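Local atomic coordinates of exopolygalacturonase (Yersinia enterocolitica, PDB entry 2UVF), a protein that hydrolyses the polygalacturonate of pectin from the chain ends as a family 28 exopolygalacturonase, probably releasing digalacturonic acid. Residues 41-45 with 46-50; 57-60 with 61-65. One frame throughout, in Å; residues are numbered along the deposited sequence.

Contact 1. Residues 41-45 with 46-50; sequences LQVPT and LAYDE
V43 holds its CG1 anti to the backbone N (chi1 -174°), and this aims the methyl at A47 and Y48. Y48 has its CG between the backbone N and the carbonyl carbon (chi1 66°), which brings one edge of the ring towards V43. The branch CG1 of V43 thus meets two partners. It lies 4.1 Å from CB of A47. It also lies 4.1 Å from CD2 of Y48, near the plane of the ring, so the phenol is touched at its edge and not over a face. P44 packs on the same methyl of A47. Its CB is 3.7 Å from CB of A47, and its CD is at 3.8 Å, so A47 sits against the proline ring.

The backbone turns between P44 and A47. N of A47 donates to O of P44 at 2.8 Å, though the place of this oxygen in the model is less sure. L46 takes a positive phi of 58° at the third position of the turn. A weak bond from N of Y48 to O of L46 follows.

Beyond the turn, V43 also touches I53, I146 and A148 of the same domain. P44 rests on M392 and F394, and T45 and L46 reach N341, so the bend leans on the beta-helix. NH2 of R262 hydrogen-bonds to O of L46, and further on D49 and E50 both form salt bridges with R188. The whole is a type II beta turn, placed in the loop between the antiparallel strands 39-42 and 53-58 of the fibronectin type III domain, where that domain meets the catalytic beta-helix.

Contact 2. Residues 57-60 with 61-65; sequences WKAP and EDTRK
T63 packs back on P60 and A59 through its methyl. CG2 is 3.4 Å from O of P60 and 4.2 Å from CD of P60. It is also 4.3 Å from CB of A59. A chi1 of 64° sets OG1 of T63 between the backbone N and the carbonyl carbon, which puts CG2 beside the backbone N. T63 and A59 are buried, and V111 touches both. P60 between them is itself exposed, though its ring reaches I66 and Y69.

The segment 61-65 leads from strand 53-58 to strand 66-73 of the fibronectin type III domain, and it contains an Asx turn. OD1 of D62 accepts from N of R64 at 3.2 Å, from above the carboxylate plane. NE of R64 reaches the same oxygen from the opposite face, at 2.9 Å. NH2 of R64 binds OD2 of D62 at 3.1 Å. The guanidinium therefore grips the carboxylate side-on with two nitrogens, but the planes are tilted.

In contrast to T63, this salt-bridged pair lies on the exposed side. E61 also points away from 57-60, with its chain extended. Its carboxylate forms a salt bridge with K525, and its backbone O accepts from N484.

Overall arrangement
From the N terminus, contact 1 begins on the end of strand 39-42. Its turn bends the chain at the start of the loop that leads to strand 53-58, the antiparallel neighbour of 39-42. Contact 2 opens at the end of that second strand and leads on to strand 66-73 in the other sheet of the domain. The two contacts follow in series; neither nests in the other nor crosses it. Their centres are about 22 Å apart, yet they touch where L41 packs on W57 across the two strands. Both lie in the fibronectin type III domain, and both have partners in the beta-helix: M392 and F394 for contact 1, L452 and N455 for contact 2.

Contact 1. Residues 41-45 with 46-50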
ATOM      1  N   LEU A  41      -5.071 -13.207 -17.554  1.00 46.29           N
ATOM      2  CA  LEU A  41      -3.712 -12.773 -17.841  1.00 45.26           C
ATOM      3  C   LEU A  41      -3.848 -11.352 -18.363  1.00 44.59           C
ATOM      4  O   LEU A  41      -4.785 -11.060 -19.103  1.00 44.99           O
ATOM      5  CB  LEU A  41      -3.028 -13.677 -18.875  1.00 45.23           C
ATOM      6  CG  LEU A  41      -1.645 -13.232 -19.386  1.00 45.77           C
ATOM      7  CD1 LEU A  41      -0.607 -13.240 -18.265  1.00 45.92           C
ATOM      8  CD2 LEU A  41      -1.161 -14.073 -20.563  1.00 45.01           C
ATOM      9  N   GLN A  42      -2.945 -10.463 -17.962  1.00 43.40           N
ATOM     10  CA  GLN A  42      -3.036  -9.060 -18.354  1.00 42.60           C
ATOM     11  C   GLN A  42      -1.721  -8.343 -18.137  1.00 41.86           C
ATOM     12  O   GLN A  42      -0.868  -8.814 -17.398  1.00 42.04           O
ATOM     13  CB  GLN A  42      -4.138  -8.352 -17.555  1.00 42.86           C
ATOM     14  CG  GLN A  42      -3.800  -8.202 -16.081  1.00 42.50           C
ATOM     15  CD  GLN A  42      -4.992  -7.909 -15.224  1.00 42.09           C
ATOM     16  OE1 GLN A  42      -5.201  -6.767 -14.826  1.00 42.15           O
ATOM     17  NE2 GLN A  42      -5.783  -8.937 -14.920  1.00 42.04           N
ATOM     18  N   VAL A  43      -1.561  -7.212 -18.805  1.00 40.94           N
ATOM     19  CA  VAL A  43      -0.498  -6.270 -18.489  1.00 40.09           C
ATOM     20  C   VAL A  43      -1.125  -5.244 -17.544  1.00 39.62           C
ATOM     21  O   VAL A  43      -2.149  -4.643 -17.892  1.00 39.78           O
ATOM     22  CB  VAL A  43       0.065  -5.559 -19.749  1.00 39.99           C
ATOM     23  CG1 VAL A  43       1.271  -4.691 -19.395  1.00 39.36           C
ATOM     24  CG2 VAL A  43       0.447  -6.580 -20.812  1.00 39.85           C
ATOM     25  N   PRO A  44      -0.567  -5.098 -16.322  1.00 38.77           N
ATOM     26  CA  PRO A  44      -0.980  -3.995 -15.454  1.00 38.33           C
ATOM     27  C   PRO A  44      -0.695  -2.652 -16.126  1.00 37.91           C
ATOM     28  O   PRO A  44       0.243  -2.542 -16.923  1.00 37.11           O
ATOM     29  CB  PRO A  44      -0.099  -4.178 -14.199  1.00 38.56           C
ATOM     30  CG  PRO A  44       0.290  -5.625 -14.222  1.00 38.09           C
ATOM     31  CD  PRO A  44       0.436  -5.964 -15.677  1.00 38.21           C
ATOM     32  N   THR A  45      -1.521  -1.656 -15.799  1.00 37.67           N
ATOM     33  CA  THR A  45      -1.434  -0.287 -16.345  1.00 36.62           C
ATOM     34  C   THR A  45      -0.018   0.287 -16.442  1.00 37.16           C
ATOM     35  O   THR A  45       0.691   0.435 -15.438  1.00 35.85           O
ATOM     36  CB  THR A  45      -2.338   0.657 -15.519  1.00 36.54           C
ATOM     37  OG1 THR A  45      -3.711   0.369 -15.821  1.00 35.10           O
ATOM     38  CG2 THR A  45      -2.025   2.128 -15.793  1.00 34.91           C
ATOM     39  N   LEU A  46       0.368   0.618 -17.675  1.00 38.00           N
ATOM     40  CA  LEU A  46       1.671   1.192 -18.003  1.00 38.97           C
ATOM     41  C   LEU A  46       2.864   0.322 -17.570  1.00 39.96           C
ATOM     42  O   LEU A  46       4.017   0.792 -17.551  1.00 39.86           O
ATOM     43  CB  LEU A  46       1.786   2.626 -17.471  1.00 39.62           C
ATOM     44  CG  LEU A  46       1.017   3.704 -18.245  1.00 40.13           C
ATOM     45  CD1 LEU A  46       0.827   4.916 -17.400  1.00 39.42           C
ATOM     46  CD2 LEU A  46       1.746   4.072 -19.534  1.00 41.34           C
ATOM     47  N   ALA A  47       2.577  -0.940 -17.242  1.00 40.51           N
ATOM     48  CA  ALA A  47       3.585  -1.900 -16.788  1.00 42.07           C
ATOM     49  C   ALA A  47       4.458  -2.421 -17.943  1.00 43.02           C
ATOM     50  O   ALA A  47       4.820  -3.602 -17.996  1.00 42.77           O
ATOM     51  CB  ALA A  47       2.910  -3.065 -16.040  1.00 41.77           C
ATOM     52  N   TYR A  48       4.786  -1.529 -18.874  1.00 44.52           N
ATOM     53  CA  TYR A  48       5.594  -1.900 -20.033  1.00 45.39           C
ATOM     54  C   TYR A  48       6.523  -0.783 -20.492  1.00 45.88           C
ATOM     55  O   TYR A  48       6.434   0.364 -20.036  1.00 46.19           O
ATOM     56  CB  TYR A  48       4.722  -2.426 -21.179  1.00 45.39           C
ATOM     57  CG  TYR A  48       3.798  -1.400 -21.777  1.00 45.91           C
ATOM     58  CD1 TYR A  48       4.228  -0.569 -22.807  1.00 46.37           C
ATOM     59  CD2 TYR A  48       2.496  -1.270 -21.324  1.00 46.50           C
ATOM     60  CE1 TYR A  48       3.393   0.371 -23.361  1.00 47.15           C
ATOM     61  CE2 TYR A  48       1.645  -0.334 -21.880  1.00 47.95           C
ATOM     62  CZ  TYR A  48       2.103   0.485 -22.900  1.00 46.38           C
ATOM     63  OH  TYR A  48       1.268   1.424 -23.449  1.00 46.27           O
ATOM     64  N   ASP A  49       7.404  -1.148 -21.412  1.00 46.66           N
ATOM     65  CA  ASP A  49       8.596  -0.387 -21.722  1.00 47.11           C
ATOM     66  C   ASP A  49       8.869  -0.526 -23.214  1.00 46.84           C
ATOM     67  O   ASP A  49       8.076  -1.115 -23.933  1.00 46.84           O
ATOM     68  CB  ASP A  49       9.768  -1.021 -20.951  1.00 47.67           C
ATOM     69  CG  ASP A  49      10.626  -0.006 -20.288  1.00 49.12           C
ATOM     70  OD1 ASP A  49      11.652  -0.380 -19.686  1.00 51.24           O
ATOM     71  OD2 ASP A  49      10.259   1.184 -20.371  1.00 53.93           O
ATOM     72  N   GLU A  50      10.002  -0.010 -23.673  1.00 46.87           N
ATOM     73  CA  GLU A  50      10.497  -0.344 -25.005  1.00 47.20           C
ATOM     74  C   GLU A  50      11.134  -1.741 -25.097  1.00 47.07           C
ATOM     75  O   GLU A  50      11.317  -2.266 -26.200  1.00 47.07           O
ATOM     76  CB  GLU A  50      11.473   0.715 -25.521  1.00 47.38           C
ATOM     77  CG  GLU A  50      12.803   0.777 -24.782  1.00 48.44           C
ATOM     78  CD  GLU A  50      12.752   1.717 -23.598  1.00 49.19           C
ATOM     79  OE1 GLU A  50      11.656   1.875 -23.011  1.00 47.92           O
ATOM     80  OE2 GLU A  50      13.807   2.299 -23.260  1.00 50.90           O
TER

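Contact 2. Residues 57-60 with 61-65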
ATOM      1  N   TRP A  57      -1.986 -12.199 -13.451  1.00 32.94           N
ATOM      2  CA  TRP A  57      -3.146 -13.043 -13.689  1.00 34.03           C
ATOM      3  C   TRP A  57      -3.743 -13.369 -12.358  1.00 34.94           C
ATOM      4  O   TRP A  57      -3.049 -13.279 -11.339  1.00 35.22           O
ATOM      5  CB  TRP A  57      -2.754 -14.362 -14.413  1.00 33.20           C
ATOM      6  CG  TRP A  57      -1.710 -15.160 -13.687  1.00 32.17           C
ATOM      7  CD1 TRP A  57      -1.922 -16.113 -12.722  1.00 32.25           C
ATOM      8  CD2 TRP A  57      -0.282 -15.064 -13.852  1.00 31.72           C
ATOM      9  NE1 TRP A  57      -0.713 -16.603 -12.270  1.00 32.06           N
ATOM     10  CE2 TRP A  57       0.306 -15.989 -12.955  1.00 31.49           C
ATOM     11  CE3 TRP A  57       0.556 -14.286 -14.667  1.00 30.75           C
ATOM     12  CZ2 TRP A  57       1.695 -16.153 -12.846  1.00 32.23           C
ATOM     13  CZ3 TRP A  57       1.948 -14.455 -14.557  1.00 32.09           C
ATOM     14  CH2 TRP A  57       2.497 -15.381 -13.655  1.00 31.12           C
ATOM     15  N   LYS A  58      -5.013 -13.760 -12.369  1.00 36.39           N
ATOM     16  CA  LYS A  58      -5.676 -14.321 -11.191  1.00 38.37           C
ATOM     17  C   LYS A  58      -5.267 -15.762 -10.820  1.00 39.49           C
ATOM     18  O   LYS A  58      -5.199 -16.673 -11.671  1.00 40.17           O
ATOM     19  CB  LYS A  58      -7.192 -14.238 -11.349  1.00 37.88           C
ATOM     20  CG  LYS A  58      -7.722 -12.806 -11.259  1.00 39.17           C
ATOM     21  CD  LYS A  58      -9.260 -12.730 -11.346  1.00 39.94           C
ATOM     22  CE  LYS A  58      -9.967 -13.324 -10.126  1.00 41.38           C
ATOM     23  NZ  LYS A  58      -9.614 -12.604  -8.880  1.00 43.35           N
ATOM     24  N   ALA A  59      -4.976 -15.947  -9.540  1.00 40.68           N
ATOM     25  CA  ALA A  59      -4.914 -17.265  -8.927  1.00 41.03           C
ATOM     26  C   ALA A  59      -6.271 -17.456  -8.267  1.00 41.47           C
ATOM     27  O   ALA A  59      -6.852 -16.472  -7.803  1.00 42.53           O
ATOM     28  CB  ALA A  59      -3.800 -17.315  -7.889  1.00 40.98           C
ATOM     29  N   PRO A  60      -6.795 -18.705  -8.230  1.00 41.59           N
ATOM     30  CA  PRO A  60      -8.104 -18.971  -7.626  1.00 41.52           C
ATOM     31  C   PRO A  60      -8.114 -18.971  -6.093  1.00 42.11           C
ATOM     32  O   PRO A  60      -7.061 -18.851  -5.452  1.00 41.79           O
ATOM     33  CB  PRO A  60      -8.456 -20.373  -8.153  1.00 41.79           C
ATOM     34  CG  PRO A  60      -7.173 -21.026  -8.441  1.00 40.97           C
ATOM     35  CD  PRO A  60      -6.179 -19.937  -8.778  1.00 41.60           C
ATOM     36  N   GLU A  61      -9.303 -19.131  -5.517  1.00 42.57           N
ATOM     37  CA  GLU A  61      -9.475 -19.168  -4.065  1.00 43.63           C
ATOM     38  C   GLU A  61      -8.671 -20.292  -3.399  1.00 44.04           C
ATOM     39  O   GLU A  61      -8.104 -20.116  -2.318  1.00 43.77           O
ATOM     40  CB  GLU A  61     -10.951 -19.339  -3.748  1.00 43.79           C
ATOM     41  CG  GLU A  61     -11.330 -19.163  -2.299  1.00 44.89           C
ATOM     42  CD  GLU A  61     -12.829 -19.176  -2.121  1.00 47.12           C
ATOM     43  OE1 GLU A  61     -13.473 -20.167  -2.543  1.00 50.73           O
ATOM     44  OE2 GLU A  61     -13.375 -18.201  -1.565  1.00 47.45           O
ATOM     45  N   ASP A  62      -8.630 -21.443  -4.063  1.00 44.75           N
ATOM     46  CA  ASP A  62      -8.036 -22.666  -3.530  1.00 45.04           C
ATOM     47  C   ASP A  62      -6.845 -23.044  -4.400  1.00 44.88           C
ATOM     48  O   ASP A  62      -7.018 -23.471  -5.550  1.00 45.09           O
ATOM     49  CB  ASP A  62      -9.099 -23.776  -3.535  1.00 45.36           C
ATOM     50  CG  ASP A  62      -8.560 -25.145  -3.095  1.00 46.50           C
ATOM     51  OD1 ASP A  62      -7.449 -25.250  -2.511  1.00 45.49           O
ATOM     52  OD2 ASP A  62      -9.277 -26.134  -3.347  1.00 47.39           O
ATOM     53  N   THR A  63      -5.640 -22.873  -3.851  1.00 44.30           N
ATOM     54  CA  THR A  63      -4.406 -23.115  -4.591  1.00 43.76           C
ATOM     55  C   THR A  63      -3.668 -24.333  -4.040  1.00 44.07           C
ATOM     56  O   THR A  63      -2.488 -24.533  -4.318  1.00 43.65           O
ATOM     57  CB  THR A  63      -3.459 -21.866  -4.568  1.00 43.53           C
ATOM     58  OG1 THR A  63      -3.037 -21.606  -3.229  1.00 41.99           O
ATOM     59  CG2 THR A  63      -4.150 -20.623  -5.113  1.00 42.99           C
ATOM     60  N   ARG A  64      -4.374 -25.149  -3.264  1.00 44.96           N
ATOM     61  CA  ARG A  64      -3.799 -26.337  -2.625  1.00 45.80           C
ATOM     62  C   ARG A  64      -2.966 -27.232  -3.550  1.00 46.97           C
ATOM     63  O   ARG A  64      -1.985 -27.853  -3.107  1.00 47.59           O
ATOM     64  CB  ARG A  64      -4.899 -27.167  -1.966  1.00 45.89           C
ATOM     65  CG  ARG A  64      -5.312 -26.663  -0.598  1.00 46.66           C
ATOM     66  CD  ARG A  64      -6.357 -27.562   0.059  1.00 45.81           C
ATOM     67  NE  ARG A  64      -7.693 -27.388  -0.518  1.00 45.79           N
ATOM     68  CZ  ARG A  64      -8.677 -28.282  -0.403  1.00 44.36           C
ATOM     69  NH1 ARG A  64      -8.465 -29.414   0.251  1.00 44.51           N
ATOM     70  NH2 ARG A  64      -9.865 -28.055  -0.946  1.00 41.73           N
ATOM     71  N   LYS A  65      -3.353 -27.304  -4.829  1.00 47.43           N
ATOM     72  CA  LYS A  65      -2.706 -28.219  -5.766  1.00 47.66           C
ATOM     73  C   LYS A  65      -1.810 -27.483  -6.779  1.00 47.15           C
ATOM     74  O   LYS A  65      -1.050 -28.115  -7.523  1.00 47.83           O
ATOM     75  CB  LYS A  65      -3.752 -29.115  -6.448  1.00 47.67           C
ATOM     76  CG  LYS A  65      -4.953 -29.499  -5.529  1.00 49.14           C
ATOM     77  CD  LYS A  65      -5.787 -30.687  -6.042  1.00 49.27           C
ATOM     78  CE  LYS A  65      -5.147 -32.045  -5.689  1.00 51.58           C
ATOM     79  NZ  LYS A  65      -5.560 -33.131  -6.649  1.00 52.26           N
TER